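Local atomic coordinates of putative acid phosphatase WZB (Escherichia coli, PDB entry 2WMY), a protein that probably removes phosphate from phosphotyrosine residues of proteins by hydrolysis, as a member of the low molecular weight protein tyrosine phosphatase family. Residues R21-L33 with V133-A145. The protein carries 1 engineered substitution. Residues are numbered along the deposited sequence; the frame is centred on the assembly and turned at random.
Sequences RSPIGERLLRRLL and VYQLLEQASKRWA. With SO4 (sulfate ion), chain I.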
loop_
_atom_site.group_PDB
_atom_site.type_symbol
_atom_site.label_atom_id
_atom_site.label_comp_id
_atom_site.label_asym_id
_atom_site.label_seq_id
_atom_site.Cartn_x
_atom_site.Cartn_y
_atom_site.Cartn_z
ATOM N N ARG A 21 -0.461 -3.827 5.131
ATOM C CA ARG A 21 -0.690 -3.814 3.679
ATOM C C ARG A 21 0.229 -2.904 2.869
ATOM O O ARG A 21 0.878 -3.369 1.934
ATOM C CB ARG A 21 -2.154 -3.493 3.350
ATOM C CG ARG A 21 -3.116 -4.594 3.777
ATOM C CD ARG A 21 -4.547 -4.104 3.790
ATOM N NE ARG A 21 -4.786 -3.179 4.892
ATOM C CZ ARG A 21 -5.958 -2.610 5.132
ATOM N NH1 ARG A 21 -6.983 -2.890 4.347
ATOM N NH2 ARG A 21 -6.112 -1.784 6.165
ATOM N N SER A 22 0.268 -1.610 3.185
ATOM C CA SER A 22 1.078 -0.712 2.352
ATOM C C SER A 22 2.580 -1.049 2.351
ATOM O O SER A 22 3.228 -0.989 1.302
ATOM C CB SER A 22 0.787 0.784 2.600
ATOM O OG SER A 22 1.008 1.197 3.937
ATOM N N PRO A 23 3.136 -1.454 3.501
ATOM C CA PRO A 23 4.566 -1.784 3.431
ATOM C C PRO A 23 4.813 -2.929 2.452
ATOM O O PRO A 23 5.840 -2.979 1.783
ATOM C CB PRO A 23 4.909 -2.234 4.856
ATOM C CG PRO A 23 3.764 -1.819 5.707
ATOM C CD PRO A 23 2.560 -1.728 4.828
ATOM N N ILE A 24 3.868 -3.856 2.386
ATOM C CA ILE A 24 3.984 -4.980 1.471
ATOM C C ILE A 24 3.745 -4.534 0.024
ATOM O O ILE A 24 4.495 -4.894 -0.877
ATOM C CB ILE A 24 3.029 -6.112 1.879
ATOM C CG1 ILE A 24 3.559 -6.790 3.147
ATOM C CG2 ILE A 24 2.871 -7.109 0.745
ATOM C CD1 ILE A 24 2.615 -7.844 3.729
ATOM N N GLY A 25 2.716 -3.720 -0.183
ATOM C CA GLY A 25 2.433 -3.165 -1.498
ATOM C C GLY A 25 3.586 -2.321 -2.006
ATOM O O GLY A 25 3.959 -2.409 -3.173
ATOM N N GLU A 26 4.158 -1.507 -1.122
ATOM C CA GLU A 26 5.303 -0.668 -1.472
ATOM C C GLU A 26 6.465 -1.498 -1.991
ATOM O O GLU A 26 7.026 -1.199 -3.048
ATOM C CB GLU A 26 5.750 0.147 -0.262
ATOM C CG GLU A 26 7.154 0.712 -0.339
ATOM C CD GLU A 26 7.631 1.247 1.015
ATOM O OE1 GLU A 26 7.003 2.195 1.544
ATOM O OE2 GLU A 26 8.625 0.715 1.555
ATOM N N ARG A 27 6.825 -2.541 -1.246
ATOM C CA ARG A 27 8.011 -3.331 -1.570
ATOM C C ARG A 27 7.800 -4.177 -2.827
ATOM O O ARG A 27 8.727 -4.374 -3.616
ATOM C CB ARG A 27 8.432 -4.208 -0.377
ATOM C CG ARG A 27 8.796 -3.423 0.883
ATOM C CD ARG A 27 10.012 -2.533 0.672
ATOM N NE ARG A 27 10.157 -1.555 1.748
ATOM C CZ ARG A 27 11.062 -1.636 2.724
ATOM N NH1 ARG A 27 11.922 -2.645 2.756
ATOM N NH2 ARG A 27 11.107 -0.704 3.669
ATOM N N LEU A 28 6.580 -4.677 -3.009
ATOM C CA LEU A 28 6.245 -5.406 -4.226
ATOM C C LEU A 28 6.419 -4.495 -5.446
ATOM O O LEU A 28 7.062 -4.871 -6.433
ATOM C CB LEU A 28 4.816 -5.967 -4.149
ATOM C CG LEU A 28 4.592 -7.146 -3.185
ATOM C CD1 LEU A 28 3.100 -7.414 -2.972
ATOM C CD2 LEU A 28 5.307 -8.406 -3.682
ATOM N N LEU A 29 5.864 -3.289 -5.372
ATOM C CA LEU A 29 5.943 -2.364 -6.501
ATOM C C LEU A 29 7.374 -1.924 -6.801
ATOM O O LEU A 29 7.736 -1.771 -7.967
ATOM C CB LEU A 29 5.035 -1.147 -6.293
ATOM C CG LEU A 29 3.530 -1.379 -6.462
ATOM C CD1 LEU A 29 2.738 -0.148 -6.041
ATOM C CD2 LEU A 29 3.213 -1.760 -7.890
ATOM N N ARG A 30 8.188 -1.729 -5.762
ATOM C CA ARG A 30 9.581 -1.316 -5.965
ATOM C C ARG A 30 10.325 -2.390 -6.742
ATOM O O ARG A 30 11.102 -2.101 -7.644
ATOM C CB ARG A 30 10.295 -1.080 -4.634
ATOM C CG ARG A 30 9.902 0.183 -3.906
ATOM C CD ARG A 30 10.714 0.329 -2.631
ATOM N NE ARG A 30 10.352 1.527 -1.881
ATOM C CZ ARG A 30 10.885 1.861 -0.711
ATOM N NH1 ARG A 30 11.804 1.083 -0.156
ATOM N NH2 ARG A 30 10.504 2.971 -0.097
ATOM N N ARG A 31 10.074 -3.633 -6.354
ATOM C CA ARG A 31 10.590 -4.821 -7.016
ATOM C C ARG A 31 10.328 -4.780 -8.524
ATOM O O ARG A 31 11.191 -5.134 -9.329
ATOM C CB ARG A 31 9.852 -6.016 -6.430
ATOM C CG ARG A 31 10.632 -7.282 -6.220
ATOM C CD ARG A 31 9.638 -8.374 -5.828
ATOM N NE ARG A 31 10.217 -9.424 -5.003
ATOM C CZ ARG A 31 9.550 -10.506 -4.610
ATOM N NH1 ARG A 31 8.286 -10.674 -4.981
ATOM N NH2 ARG A 31 10.146 -11.420 -3.855
ATOM N N LEU A 32 9.121 -4.359 -8.895
ATOM C CA LEU A 32 8.666 -4.403 -10.283
ATOM C C LEU A 32 9.017 -3.139 -11.067
ATOM O O LEU A 32 9.234 -3.188 -12.278
ATOM C CB LEU A 32 7.153 -4.637 -10.335
ATOM C CG LEU A 32 6.664 -5.995 -9.836
ATOM C CD1 LEU A 32 5.185 -5.935 -9.501
ATOM C CD2 LEU A 32 6.947 -7.079 -10.875
ATOM N N LEU A 33 9.054 -2.008 -10.375
ATOM C CA LEU A 33 9.329 -0.728 -11.015
ATOM C C LEU A 33 10.449 -0.012 -10.257
ATOM O O LEU A 33 10.204 0.954 -9.532
ATOM C CB LEU A 33 8.057 0.122 -11.051
ATOM C CG LEU A 33 6.779 -0.618 -11.470
ATOM C CD1 LEU A 33 5.543 0.119 -11.000
ATOM C CD2 LEU A 33 6.733 -0.844 -12.980
ATOM N N VAL A 133 -4.095 -12.057 1.908
ATOM C CA VAL A 133 -3.823 -10.655 1.603
ATOM C C VAL A 133 -2.532 -10.470 0.796
ATOM O O VAL A 133 -2.493 -9.667 -0.138
ATOM C CB VAL A 133 -3.801 -9.787 2.876
ATOM C CG1 VAL A 133 -3.390 -8.355 2.543
ATOM C CG2 VAL A 133 -5.170 -9.803 3.537
ATOM N N TYR A 134 -1.486 -11.218 1.140
ATOM C CA TYR A 134 -0.246 -11.159 0.370
ATOM C C TYR A 134 -0.472 -11.470 -1.109
ATOM O O TYR A 134 0.014 -10.751 -1.993
ATOM C CB TYR A 134 0.817 -12.116 0.919
ATOM C CG TYR A 134 2.138 -11.954 0.197
ATOM C CD1 TYR A 134 3.078 -11.029 0.633
ATOM C CD2 TYR A 134 2.422 -12.684 -0.951
ATOM C CE1 TYR A 134 4.288 -10.861 -0.030
ATOM C CE2 TYR A 134 3.624 -12.523 -1.620
ATOM C CZ TYR A 134 4.554 -11.605 -1.153
ATOM O OH TYR A 134 5.753 -11.428 -1.807
ATOM N N GLN A 135 -1.189 -12.558 -1.376
ATOM C CA GLN A 135 -1.451 -12.951 -2.755
ATOM C C GLN A 135 -2.217 -11.864 -3.506
ATOM O O GLN A 135 -1.902 -11.552 -4.647
ATOM C CB GLN A 135 -2.203 -14.281 -2.829
ATOM C CG GLN A 135 -2.550 -14.669 -4.266
ATOM C CD GLN A 135 -3.373 -15.937 -4.359
ATOM O OE1 GLN A 135 -3.026 -16.963 -3.773
ATOM N NE2 GLN A 135 -4.471 -15.874 -5.098
ATOM N N LEU A 136 -3.222 -11.287 -2.859
ATOM C CA LEU A 136 -3.990 -10.213 -3.470
ATOM C C LEU A 136 -3.111 -9.005 -3.793
ATOM O O LEU A 136 -3.218 -8.425 -4.867
ATOM C CB LEU A 136 -5.141 -9.798 -2.563
ATOM C CG LEU A 136 -6.335 -10.746 -2.457
ATOM C CD1 LEU A 136 -7.274 -10.254 -1.364
ATOM C CD2 LEU A 136 -7.076 -10.888 -3.800
ATOM N N LEU A 137 -2.251 -8.622 -2.852
ATOM C CA LEU A 137 -1.345 -7.499 -3.069
ATOM C C LEU A 137 -0.384 -7.792 -4.211
ATOM O O LEU A 137 -0.030 -6.908 -4.996
ATOM C CB LEU A 137 -0.567 -7.179 -1.788
ATOM C CG LEU A 137 -1.335 -6.351 -0.751
ATOM C CD1 LEU A 137 -0.499 -6.132 0.492
ATOM C CD2 LEU A 137 -1.756 -5.012 -1.337
ATOM N N GLU A 138 0.030 -9.049 -4.306
ATOM C CA GLU A 138 1.001 -9.445 -5.310
ATOM C C GLU A 138 0.378 -9.402 -6.694
ATOM O O GLU A 138 0.973 -8.873 -7.632
ATOM C CB GLU A 138 1.562 -10.842 -5.005
ATOM C CG GLU A 138 2.542 -11.347 -6.045
ATOM C CD GLU A 138 3.352 -12.534 -5.560
ATOM O OE1 GLU A 138 2.764 -13.473 -4.979
ATOM O OE2 GLU A 138 4.583 -12.525 -5.764
ATOM N N GLN A 139 -0.823 -9.962 -6.812
ATOM C CA GLN A 139 -1.552 -9.973 -8.075
ATOM C C GLN A 139 -1.918 -8.546 -8.501
ATOM O O GLN A 139 -1.788 -8.185 -9.664
ATOM C CB GLN A 139 -2.814 -10.845 -7.961
ATOM C CG GLN A 139 -3.638 -10.935 -9.227
ATOM C CD GLN A 139 -4.827 -11.875 -9.095
ATOM O OE1 GLN A 139 -5.638 -11.750 -8.178
ATOM N NE2 GLN A 139 -4.935 -12.818 -10.023
ATOM N N ALA A 140 -2.365 -7.736 -7.548
ATOM C CA ALA A 140 -2.704 -6.341 -7.831
ATOM C C ALA A 140 -1.477 -5.553 -8.296
ATOM O O ALA A 140 -1.568 -4.716 -9.208
ATOM C CB ALA A 140 -3.317 -5.693 -6.604
ATOM N N SER A 141 -0.335 -5.828 -7.663
ATOM C CA SER A 141 0.937 -5.174 -7.998
ATOM C C SER A 141 1.430 -5.494 -9.407
ATOM O O SER A 141 1.891 -4.608 -10.124
ATOM C CB SER A 141 2.031 -5.565 -6.996
ATOM O OG SER A 141 1.727 -5.066 -5.713
ATOM N N LYS A 142 1.365 -6.766 -9.788
ATOM C CA LYS A 142 1.778 -7.163 -11.130
ATOM C C LYS A 142 0.955 -6.411 -12.169
ATOM O O LYS A 142 1.485 -5.926 -13.160
ATOM C CB LYS A 142 1.644 -8.680 -11.331
ATOM C CG LYS A 142 2.663 -9.504 -10.549
ATOM C CD LYS A 142 2.350 -10.999 -10.610
ATOM C CE LYS A 142 3.261 -11.797 -9.684
ATOM N NZ LYS A 142 2.808 -13.212 -9.493
ATOM N N ARG A 143 -0.344 -6.304 -11.932
ATOM C CA ARG A 143 -1.218 -5.639 -12.891
ATOM C C ARG A 143 -1.016 -4.125 -12.933
ATOM O O ARG A 143 -1.062 -3.531 -14.005
ATOM C CB ARG A 143 -2.678 -6.007 -12.641
ATOM C CG ARG A 143 -2.913 -7.507 -12.710
ATOM C CD ARG A 143 -4.378 -7.880 -12.551
ATOM N NE ARG A 143 -4.567 -9.314 -12.753
ATOM C CZ ARG A 143 -5.750 -9.916 -12.811
ATOM N NH1 ARG A 143 -6.867 -9.212 -12.689
ATOM N NH2 ARG A 143 -5.812 -11.225 -13.001
ATOM N N TRP A 144 -0.771 -3.503 -11.780
ATOM C CA TRP A 144 -0.440 -2.078 -11.776
ATOM C C TRP A 144 0.866 -1.831 -12.521
ATOM O O TRP A 144 1.015 -0.820 -13.196
ATOM C CB TRP A 144 -0.382 -1.495 -10.356
ATOM C CG TRP A 144 -1.652 -0.786 -9.953
ATOM C CD1 TRP A 144 -2.490 -1.116 -8.931
ATOM C CD2 TRP A 144 -2.226 0.369 -10.585
ATOM N NE1 TRP A 144 -3.549 -0.237 -8.882
ATOM C CE2 TRP A 144 -3.407 0.685 -9.885
ATOM C CE3 TRP A 144 -1.856 1.162 -11.676
ATOM C CZ2 TRP A 144 -4.225 1.762 -10.241
ATOM C CZ3 TRP A 144 -2.668 2.238 -12.025
ATOM C CH2 TRP A 144 -3.840 2.522 -11.312
ATOM N N ALA A 145 1.798 -2.771 -12.420
ATOM C CA ALA A 145 3.085 -2.625 -13.090
ATOM C C ALA A 145 2.929 -2.769 -14.599
ATOM O O ALA A 145 3.601 -2.081 -15.365
ATOM C CB ALA A 145 4.084 -3.629 -12.560
HETATM S S SO4 I . -2.670 -2.196 8.088
HETATM O O1 SO4 I . -1.341 -1.615 8.318
HETATM O O2 SO4 I . -3.058 -2.979 9.266
HETATM O O3 SO4 I . -3.692 -1.165 7.848
HETATM O O4 SO4 I . -2.596 -3.043 6.893
HETATM O O HOH W 1 6.584 -12.742 -4.145
#
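Leu-28, Leu-137 and Ser-141 interlock as knobs-into-holes where helix 21-32 packs on helix 127-147; the axes of 21-32 and 133-145 approach to 9.4 Å, with 39° between their N-to-C directions. Leu-137 enters a hole formed by Arg-21, Ile-24, Gly-25 and Leu-28. Its CD1 meets CG2 of Ile-24 at 3.5 Å, a branch set anti to the backbone N that also reaches the Tyr-134 ring. Leu-28 fills the hole among Tyr-134, Leu-137, Glu-138 and Ser-141: CD1 rests on the backbone at Leu-137 C and Glu-138 N, while CD2 lies 3.6 Å from Tyr-134 OH. CB of Leu-32 and CD2 of Leu-33 both pack on the Ala-145 methyl.

Both helices belong to the parallel α/β fold of low molecular weight phosphotyrosine phosphatases, in which helix 21-32 follows strand 10-15 and the phosphate-binding loop; Leu-29 also touches Val-13 of that strand.

No direct hydrogen bond joins 21-33 to 133-145. Ser-141 OG, buried against CB of Leu-28 at 3.6 Å, turns back to donate to Leu-137 O (2.6 Å). That carbonyl accepts Ser-141 N from the opposite face of its plane. At the outer edge a water takes a hydrogen bond from Arg-31 NH1, donates to Glu-138 OE2 at 2.6 Å and is bonded to Tyr-134 OH, bridging opposite charges too far apart for a salt bridge.

Arg-21, a predicted active-site residue, lays its CG 4.0 Å from Val-133 CG1. The bend at chi3 (-71°) carries its guanidinium edge-on to a sulfate: NE and the backbone N share O4, and NH2 reaches O3 almost straight (175°). NH1 forms a salt bridge with Glu-89, while the backbone N atoms of Thr-16, Gly-17, Ile-19 and Cys-20 also bind the anion.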